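Local atomic coordinates of 5,10-methylenetetrahydromethanopterin reductase (Methanopyrus kandleri, PDB entry 1EZW), a protein that catalyses the reversible, coenzyme F420-dependent reduction of methylenetetrahydromethanopterin to methyltetrahydromethanopterin, a one-carbon step of methanogenesis from carbon dioxide. Residues I8-D13 and S326-D331; F31-I36 and V319-V324; N191-N196 and D222-A227. All blocks are in the same frame, centred on the assembly; numbering follows the deposited sequence. Where two conformers were deposited one is given.

All three contacts draw on the parallel eight-stranded sheet of one (beta/alpha)8 barrel. Interactions 1 and 2, whose centres are about 12 Å apart, meet at strand 5-10, which runs between strands 33-36 and 321-324: I8 pairs through its backbone with Y33 and W35, the I8 O to W35 N distance being 2.8 Å. Interactions 2 and 3 have centres about 10 Å apart and join through neighbouring strands, with T320 OG1 2.6 Å from D225 OD1 in a hydrogen bond. Interactions 1 and 3 lie about 21 Å apart, centre to centre, on opposite sides of the chain's centre. Interaction 1 sits at the C-terminal strand ends, the side on which TIM-barrel enzymes carry their active sites.

Interaction 1: residues I8-D13 and S326-D331; sequences IELLPD and SPIGPD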
loop_
_atom_site.group_PDB
_atom_site.type_symbol
_atom_site.label_atom_id
_atom_site.label_comp_id
_atom_site.label_asym_id
_atom_site.label_seq_id
_atom_site.Cartn_x
_atom_site.Cartn_y
_atom_site.Cartn_z
ATOM N N ILE A 8 10.782 6.017 -17.709
ATOM C CA ILE A 8 10.610 7.324 -17.109
ATOM C C ILE A 8 11.612 7.390 -15.974
ATOM O O ILE A 8 11.821 6.396 -15.273
ATOM C CB ILE A 8 9.154 7.537 -16.598
ATOM C CG1 ILE A 8 9.048 8.965 -16.064
ATOM C CG2 ILE A 8 8.767 6.486 -15.555
ATOM C CD1 ILE A 8 7.644 9.388 -15.846
ATOM N N GLU A 9 12.254 8.543 -15.828
ATOM C CA GLU A 9 13.245 8.719 -14.764
ATOM C C GLU A 9 12.790 9.913 -13.968
ATOM O O GLU A 9 12.592 11.000 -14.502
ATOM C CB GLU A 9 14.655 8.922 -15.370
ATOM C CG GLU A 9 15.716 9.393 -14.391
ATOM C CD GLU A 9 15.828 10.896 -14.370
ATOM O OE1 GLU A 9 16.101 11.503 -15.444
ATOM O OE2 GLU A 9 15.634 11.486 -13.290
ATOM N N LEU A 10 12.612 9.699 -12.661
ATOM C CA LEU A 10 12.148 10.757 -11.772
ATOM C C LEU A 10 13.144 10.952 -10.642
ATOM O O LEU A 10 13.659 9.971 -10.070
ATOM C CB LEU A 10 10.773 10.393 -11.193
ATOM C CG LEU A 10 9.616 10.382 -12.209
ATOM C CD1 LEU A 10 8.371 9.753 -11.630
ATOM C CD2 LEU A 10 9.325 11.798 -12.663
ATOM N N LEU A 11 13.467 12.222 -10.375
ATOM C CA LEU A 11 14.355 12.572 -9.271
ATOM C C LEU A 11 13.375 12.554 -8.082
ATOM O O LEU A 11 12.315 13.167 -8.124
ATOM C CB LEU A 11 14.884 14.002 -9.416
ATOM C CG LEU A 11 15.925 14.384 -8.366
ATOM C CD1 LEU A 11 17.247 13.704 -8.745
ATOM C CD2 LEU A 11 16.115 15.908 -8.306
ATOM N N PRO A 12 13.722 11.832 -7.024
ATOM C CA PRO A 12 12.768 11.824 -5.927
ATOM C C PRO A 12 12.914 12.981 -4.941
ATOM O O PRO A 12 13.105 12.746 -3.747
ATOM C CB PRO A 12 13.038 10.468 -5.304
ATOM C CG PRO A 12 14.567 10.413 -5.390
ATOM C CD PRO A 12 14.848 10.892 -6.768
ATOM N N ASP A 13 12.851 14.215 -5.418
ATOM C CA ASP A 13 12.932 15.320 -4.471
ATOM C C ASP A 13 11.504 15.731 -4.051
ATOM O O ASP A 13 11.288 16.339 -2.982
ATOM C CB ASP A 13 13.699 16.521 -5.072
ATOM C CG ASP A 13 13.149 16.998 -6.410
ATOM O OD1 ASP A 13 13.468 18.168 -6.732
ATOM O OD2 ASP A 13 12.444 16.276 -7.167
ATOM N N SER A 326 13.656 14.619 -16.718
ATOM C CA SER A 326 13.381 16.010 -16.423
ATOM C C SER A 326 13.615 16.923 -17.634
ATOM O O SER A 326 14.673 16.842 -18.267
ATOM C CB SER A 326 14.272 16.449 -15.258
ATOM O OG SER A 326 13.977 17.784 -14.879
ATOM N N PRO A 327 12.707 17.886 -17.873
ATOM C CA PRO A 327 11.502 18.207 -17.079
ATOM C C PRO A 327 10.277 17.327 -17.308
ATOM O O PRO A 327 9.287 17.418 -16.556
ATOM C CB PRO A 327 11.228 19.654 -17.490
ATOM C CG PRO A 327 11.547 19.548 -19.061
ATOM C CD PRO A 327 12.895 18.872 -18.969
ATOM N N ILE A 328 10.329 16.509 -18.361
ATOM C CA ILE A 328 9.262 15.635 -18.829
ATOM C C ILE A 328 8.270 16.461 -19.650
ATOM O O ILE A 328 7.898 16.089 -20.773
ATOM C CB ILE A 328 8.577 14.844 -17.648
ATOM C CG1 ILE A 328 9.640 13.919 -17.030
ATOM C CG2 ILE A 328 7.404 13.984 -18.192
ATOM C CD1 ILE A 328 9.127 13.016 -15.952
ATOM N N GLY A 329 7.859 17.600 -19.101
ATOM C CA GLY A 329 6.961 18.491 -19.814
ATOM C C GLY A 329 6.552 19.576 -18.839
ATOM O O GLY A 329 6.836 19.480 -17.641
ATOM N N PRO A 330 5.929 20.650 -19.327
ATOM C CA PRO A 330 5.484 21.747 -18.466
ATOM C C PRO A 330 4.636 21.216 -17.285
ATOM O O PRO A 330 4.763 21.701 -16.168
ATOM C CB PRO A 330 4.707 22.620 -19.447
ATOM C CG PRO A 330 5.635 22.500 -20.709
ATOM C CD PRO A 330 5.676 20.962 -20.748
ATOM N N ASP A 331 3.781 20.224 -17.567
ATOM C CA ASP A 331 2.910 19.554 -16.568
ATOM C C ASP A 331 3.346 18.092 -16.729
ATOM O O ASP A 331 3.064 17.500 -17.776
ATOM C CB ASP A 331 1.438 19.724 -16.977
ATOM C CG ASP A 331 0.448 19.004 -16.046
ATOM O OD1 ASP A 331 -0.612 19.608 -15.722
ATOM O OD2 ASP A 331 0.670 17.841 -15.665
#
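I328 rests its CD1 methyl against the ends of two side chains of the first barrel strand. The methyl touches L10 CD2 at 3.5 Å and I8 CD1 at 3.9 Å, and in both pairs the side chains cross at about a right angle, so branch ends meet rather than long flanks. The same methyl comes near the backbone carbonyl of E9, at 4.3 Å from I328 CD1 to E9 O. I328 reaches this far because its CG1 is turned anti to its own carbonyl carbon (chi1 -64°) and the chain beyond is extended. From strand 5-10, I8 answers with CG1 anti to its backbone N (chi1 -177°), which carries CD1 forward to the meeting point. E9, between the two, bends its side chain toward the start of the loop, but E9 OE1 stays 4.2 Å from S326 N, a proximity and not a bond.

Behind this first shell, the backbone of I328 is held in a tight turn: phi is 81°, and a weak hydrogen bond from G329 N to P327 O spans the residue, as in a classic gamma turn. A cis peptide joins S326 to P327, where the chain bends sharply, while S326 and P327 rest on V248 of helix 238-254. Helices back the apolar cluster as well: L10 packs on I19, L22 and I23 of helix 16-28, and both I8 and I328 touch I336 of helix 332-342. D331 caps that last helix through OD2, bonded to K334 N. The contact thus fits the loop between the eighth strand and the eighth helix against the outward-facing residues of the first strand, part of the closure of a TIM barrel of the luciferase-like family.

Interaction 2: residues F31-I36 and V319-V324; sequences FEYAWI and VTQVVV
The ring of Y33 is overlapped by the side-chain amide of Q321, whose NE2 sits 3.4 Å above the centre of one ring face. The amide lies roughly flat over the ring, the planes 23° apart, and Q321 OE1 stands on the same side, above the CB-CG bond, 3.3 Å from Y33 CB. That oxygen also takes the indole N-H of W35: W35 NE1 to Q321 OE1 is 2.9 Å and almost straight (172°), with the acceptor in the indole plane and the donor tilted out of the carbonyl plane. Q321 spans the distance with a fully extended chain, its CG anti to the backbone N (chi1 177°). Since NE2 is bonded to D225, both ends of the amide are engaged and its rotation is fixed. An alanine in place of Y33 would probably leave the Q321 amide without its aromatic cover and K60 without its phenol partner. W35 CD1 also meets V323 CG1 at 4.0 Å, and F31 CE2 brings its ring edge to V324 CG2 at 3.7 Å.

The strands 33-36 and 321-324 are not adjacent, strand 5-10 running between them, and the Y33, W35 and Q321 side chains meet inside the barrel, over that strand. There W35 is flanked edge-to-face by Y174 and Y229 of further strands, while F31 packs outside against A26 of helix 16-28.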
loop_
_atom_site.group_PDB
_atom_site.type_symbol
_atom_site.label_atom_id
_atom_site.label_comp_id
_atom_site.label_asym_id
_atom_site.label_seq_id
_atom_site.Cartn_x
_atom_site.Cartn_y
_atom_site.Cartn_z
ATOM N N PHE A 31 4.449 2.937 -20.452
ATOM C CA PHE A 31 5.888 2.928 -20.134
ATOM C C PHE A 31 6.215 1.575 -19.477
ATOM O O PHE A 31 5.431 1.052 -18.673
ATOM C CB PHE A 31 6.260 4.061 -19.147
ATOM C CG PHE A 31 6.264 5.425 -19.764
ATOM C CD1 PHE A 31 5.064 6.039 -20.195
ATOM C CD2 PHE A 31 7.473 6.120 -19.882
ATOM C CE1 PHE A 31 5.117 7.352 -20.725
ATOM C CE2 PHE A 31 7.523 7.420 -20.414
ATOM C CZ PHE A 31 6.345 8.030 -20.826
ATOM N N GLU A 32 7.381 1.004 -19.795
ATOM C CA GLU A 32 7.755 -0.294 -19.248
ATOM C C GLU A 32 8.865 -0.250 -18.196
ATOM O O GLU A 32 9.137 -1.254 -17.530
ATOM C CB GLU A 32 8.128 -1.246 -20.385
ATOM C CG GLU A 32 6.905 -1.624 -21.236
ATOM C CD GLU A 32 7.269 -2.486 -22.437
ATOM O OE1 GLU A 32 7.606 -3.668 -22.255
ATOM O OE2 GLU A 32 7.230 -1.963 -23.565
ATOM N N TYR A 33 9.515 0.894 -18.065
ATOM C CA TYR A 33 10.556 1.045 -17.041
ATOM C C TYR A 33 10.413 2.310 -16.254
ATOM O O TYR A 33 10.119 3.349 -16.826
ATOM C CB TYR A 33 11.959 1.117 -17.674
ATOM C CG TYR A 33 12.328 -0.128 -18.423
ATOM C CD1 TYR A 33 11.878 -0.347 -19.734
ATOM C CD2 TYR A 33 13.115 -1.104 -17.821
ATOM C CE1 TYR A 33 12.212 -1.517 -20.422
ATOM C CE2 TYR A 33 13.461 -2.273 -18.487
ATOM C CZ TYR A 33 12.997 -2.468 -19.802
ATOM O OH TYR A 33 13.289 -3.652 -20.442
ATOM N N ALA A 34 10.692 2.247 -14.939
ATOM C CA ALA A 34 10.677 3.473 -14.120
ATOM C C ALA A 34 11.980 3.429 -13.300
ATOM O O ALA A 34 12.248 2.440 -12.571
ATOM C CB ALA A 34 9.429 3.500 -13.159
ATOM N N TRP A 35 12.749 4.494 -13.439
ATOM C CA TRP A 35 14.048 4.631 -12.800
ATOM C C TRP A 35 14.025 5.753 -11.797
ATOM O O TRP A 35 13.595 6.857 -12.105
ATOM C CB TRP A 35 15.116 4.971 -13.849
ATOM C CG TRP A 35 15.253 3.950 -14.959
ATOM C CD1 TRP A 35 14.719 4.009 -16.239
ATOM C CD2 TRP A 35 16.023 2.746 -14.906
ATOM N NE1 TRP A 35 15.129 2.922 -16.966
ATOM C CE2 TRP A 35 15.930 2.127 -16.176
ATOM C CE3 TRP A 35 16.791 2.126 -13.904
ATOM C CZ2 TRP A 35 16.582 0.909 -16.481
ATOM C CZ3 TRP A 35 17.443 0.910 -14.213
ATOM C CH2 TRP A 35 17.327 0.320 -15.494
ATOM N N ILE A 36 14.527 5.477 -10.597
ATOM C CA ILE A 36 14.540 6.504 -9.553
ATOM C C ILE A 36 15.992 6.730 -9.154
ATOM O O ILE A 36 16.699 5.789 -8.787
ATOM C CB ILE A 36 13.704 6.076 -8.314
ATOM C CG1 ILE A 36 12.209 6.112 -8.682
ATOM C CG2 ILE A 36 13.948 7.070 -7.156
ATOM C CD1 ILE A 36 11.755 7.562 -9.016
ATOM N N VAL A 319 19.504 3.489 -30.239
ATOM C CA VAL A 319 18.766 3.551 -28.957
ATOM C C VAL A 319 17.600 2.554 -29.004
ATOM O O VAL A 319 16.910 2.440 -30.035
ATOM C CB VAL A 319 18.210 4.964 -28.724
ATOM C CG1 VAL A 319 17.280 4.969 -27.456
ATOM C CG2 VAL A 319 19.381 5.970 -28.555
ATOM N N THR A 320 17.357 1.811 -27.914
ATOM C CA THR A 320 16.244 0.890 -27.883
ATOM C C THR A 320 15.287 1.209 -26.714
ATOM O O THR A 320 14.152 0.809 -26.742
ATOM C CB THR A 320 16.687 -0.602 -27.830
ATOM O OG1 THR A 320 17.612 -0.813 -26.749
ATOM C CG2 THR A 320 17.374 -0.969 -29.151
ATOM N N GLN A 321 15.756 1.959 -25.712
ATOM C CA GLN A 321 14.862 2.372 -24.602
ATOM C C GLN A 321 14.973 3.885 -24.501
ATOM O O GLN A 321 16.051 4.420 -24.299
ATOM C CB GLN A 321 15.242 1.756 -23.217
ATOM C CG GLN A 321 14.305 2.315 -22.104
ATOM C CD GLN A 321 14.553 1.767 -20.696
ATOM O OE1 GLN A 321 14.165 2.424 -19.692
ATOM N NE2 GLN A 321 15.147 0.570 -20.599
ATOM N N VAL A 322 13.857 4.590 -24.689
ATOM C CA VAL A 322 13.884 6.045 -24.595
ATOM C C VAL A 322 13.434 6.400 -23.169
ATOM O O VAL A 322 12.292 6.133 -22.819
ATOM C CB VAL A 322 12.921 6.672 -25.599
ATOM C CG1 VAL A 322 12.915 8.168 -25.421
ATOM C CG2 VAL A 322 13.410 6.335 -27.038
ATOM N N VAL A 323 14.325 6.966 -22.362
ATOM C CA VAL A 323 13.938 7.295 -20.984
ATOM C C VAL A 323 13.601 8.760 -20.912
ATOM O O VAL A 323 14.446 9.620 -21.088
ATOM C CB VAL A 323 15.061 6.986 -19.961
ATOM C CG1 VAL A 323 14.534 7.277 -18.536
ATOM C CG2 VAL A 323 15.472 5.466 -20.067
ATOM N N VAL A 324 12.340 9.024 -20.610
ATOM C CA VAL A 324 11.847 10.381 -20.497
ATOM C C VAL A 324 12.297 10.910 -19.147
ATOM O O VAL A 324 11.887 10.379 -18.111
ATOM C CB VAL A 324 10.308 10.351 -20.563
ATOM C CG1 VAL A 324 9.725 11.713 -20.190
ATOM C CG2 VAL A 324 9.849 9.882 -21.967
#

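Interaction 3: residues N191-N196 and D222-A227; sequences NGVLVN and DEIDVA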
loop_
_atom_site.group_PDB
_atom_site.type_symbol
_atom_site.label_atom_id
_atom_site.label_comp_id
_atom_site.label_asym_id
_atom_site.label_seq_id
_atom_site.Cartn_x
_atom_site.Cartn_y
_atom_site.Cartn_z
ATOM N N ASN A 191 23.078 -6.035 -19.197
ATOM C CA ASN A 191 21.905 -6.294 -20.037
ATOM C C ASN A 191 21.490 -5.004 -20.745
ATOM O O ASN A 191 20.758 -5.038 -21.711
ATOM C CB ASN A 191 20.729 -6.731 -19.166
ATOM C CG ASN A 191 20.949 -8.092 -18.598
ATOM O OD1 ASN A 191 21.055 -9.072 -19.359
ATOM N ND2 ASN A 191 21.040 -8.189 -17.293
ATOM N N GLY A 192 21.934 -3.881 -20.207
ATOM C CA GLY A 192 21.616 -2.596 -20.799
ATOM C C GLY A 192 22.569 -1.502 -20.378
ATOM O O GLY A 192 23.341 -1.657 -19.427
ATOM N N VAL A 193 22.510 -0.376 -21.084
ATOM C CA VAL A 193 23.374 0.739 -20.805
ATOM C C VAL A 193 22.551 2.015 -20.695
ATOM O O VAL A 193 21.723 2.305 -21.551
ATOM C CB VAL A 193 24.423 0.912 -21.955
ATOM C CG1 VAL A 193 25.525 1.905 -21.513
ATOM C CG2 VAL A 193 24.994 -0.443 -22.343
ATOM N N LEU A 194 22.766 2.775 -19.630
ATOM C CA LEU A 194 22.064 4.037 -19.432
ATOM C C LEU A 194 23.029 5.139 -19.801
ATOM O O LEU A 194 24.027 5.401 -19.105
ATOM C CB LEU A 194 21.636 4.168 -17.952
ATOM C CG LEU A 194 20.686 3.046 -17.517
ATOM C CD1 LEU A 194 20.541 3.028 -15.978
ATOM C CD2 LEU A 194 19.337 3.251 -18.171
ATOM N N VAL A 195 22.758 5.766 -20.941
ATOM C CA VAL A 195 23.600 6.846 -21.431
ATOM C C VAL A 195 22.893 8.182 -21.276
ATOM O O VAL A 195 21.798 8.366 -21.792
ATOM C CB VAL A 195 23.928 6.599 -22.918
ATOM C CG1 VAL A 195 24.825 7.728 -23.464
ATOM C CG2 VAL A 195 24.588 5.253 -23.063
ATOM N N ASN A 196 23.517 9.092 -20.541
ATOM C CA ASN A 196 22.977 10.424 -20.342
ATOM C C ASN A 196 23.220 11.209 -21.624
ATOM O O ASN A 196 24.287 11.811 -21.793
ATOM C CB ASN A 196 23.680 11.130 -19.174
ATOM C CG ASN A 196 23.126 10.717 -17.816
ATOM O OD1 ASN A 196 23.725 10.992 -16.776
ATOM N ND2 ASN A 196 21.967 10.089 -17.819
ATOM N N ASP A 222 22.382 -6.836 -30.146
ATOM C CA ASP A 222 20.944 -6.895 -29.877
ATOM C C ASP A 222 20.558 -7.470 -28.517
ATOM O O ASP A 222 19.387 -7.460 -28.155
ATOM C CB ASP A 222 20.199 -7.638 -30.989
ATOM C CG ASP A 222 20.697 -9.043 -31.184
ATOM O OD1 ASP A 222 20.724 -9.806 -30.192
ATOM O OD2 ASP A 222 21.056 -9.396 -32.335
ATOM N N GLU A 223 21.535 -7.966 -27.769
ATOM C CA GLU A 223 21.311 -8.494 -26.429
ATOM C C GLU A 223 21.336 -7.348 -25.425
ATOM O O GLU A 223 21.041 -7.535 -24.243
ATOM C CB GLU A 223 22.444 -9.435 -26.029
ATOM C CG GLU A 223 22.492 -10.731 -26.789
ATOM C CD GLU A 223 23.685 -11.578 -26.382
ATOM O OE1 GLU A 223 23.973 -11.678 -25.163
ATOM O OE2 GLU A 223 24.326 -12.153 -27.285
ATOM N N ILE A 224 21.726 -6.169 -25.893
ATOM C CA ILE A 224 21.872 -5.031 -25.016
ATOM C C ILE A 224 20.841 -3.940 -25.254
ATOM O O ILE A 224 20.623 -3.492 -26.375
ATOM C CB ILE A 224 23.301 -4.469 -25.157
ATOM C CG1 ILE A 224 24.288 -5.618 -24.860
ATOM C CG2 ILE A 224 23.524 -3.287 -24.199
ATOM C CD1 ILE A 224 25.698 -5.306 -25.142
ATOM N N ASP A 225 20.159 -3.565 -24.177
ATOM C CA ASP A 225 19.158 -2.506 -24.252
ATOM C C ASP A 225 19.897 -1.178 -24.100
ATOM O O ASP A 225 20.376 -0.837 -23.007
ATOM C CB ASP A 225 18.115 -2.720 -23.124
ATOM C CG ASP A 225 16.923 -1.762 -23.222
ATOM O OD1 ASP A 225 16.645 -1.264 -24.328
ATOM O OD2 ASP A 225 16.237 -1.539 -22.200
ATOM N N VAL A 226 20.034 -0.420 -25.197
ATOM C CA VAL A 226 20.707 0.871 -25.142
ATOM C C VAL A 226 19.666 1.927 -24.768
ATOM O O VAL A 226 18.807 2.295 -25.578
ATOM C CB VAL A 226 21.353 1.225 -26.520
ATOM C CG1 VAL A 226 22.047 2.560 -26.454
ATOM C CG2 VAL A 226 22.398 0.163 -26.858
ATOM N N ALA A 227 19.765 2.412 -23.532
ATOM C CA ALA A 227 18.784 3.360 -22.995
ATOM C C ALA A 227 19.277 4.772 -22.960
ATOM O O ALA A 227 20.338 5.073 -22.387
ATOM C CB ALA A 227 18.380 2.917 -21.584
#
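D225 begins with CB close to the backbone just before strand 192-196, 3.8 Å from N191 O. CG stands anti to the backbone N (chi1 -173°), which leads the carboxylate away from segment 191-196. At the tip OD1 is bonded to T320 OG1, while OD2 accepts from Q321 NE2 and is hydrogen-bonded to Y174 OH.

The backbones pair as parallel strands. D225 N binds N191 O at 2.9 Å in a straight bond (174°), V193 uses its N on D225 O and its O on A227 N, and V195 N closes the run on A227 O. G192 has no side chain where one would clash with D225 O, its CA being 3.1 Å from that oxygen. On the face shared with D225, L194 CD2 touches A227 CB at 3.6 Å. On V193's side of the sheet, V193 CG2 meets I224 CG2 of the preceding loop at 3.7 Å, beneath I210 and A214 of helix 200-216, which joins the two strands in a beta-alpha-beta unit.

The face under the helix is aliphatic, while that of D225 is mixed: L194 and A227 are apolar beside a buried carboxylate. Hydroxyls of T320 and Y174 and the amide of Q321 grip it, so this acid is probably stabilised largely by neutral partners, and its bonds link strand 225-229 to neighbouring segment 319-324 and to strand 173-176, two strands away.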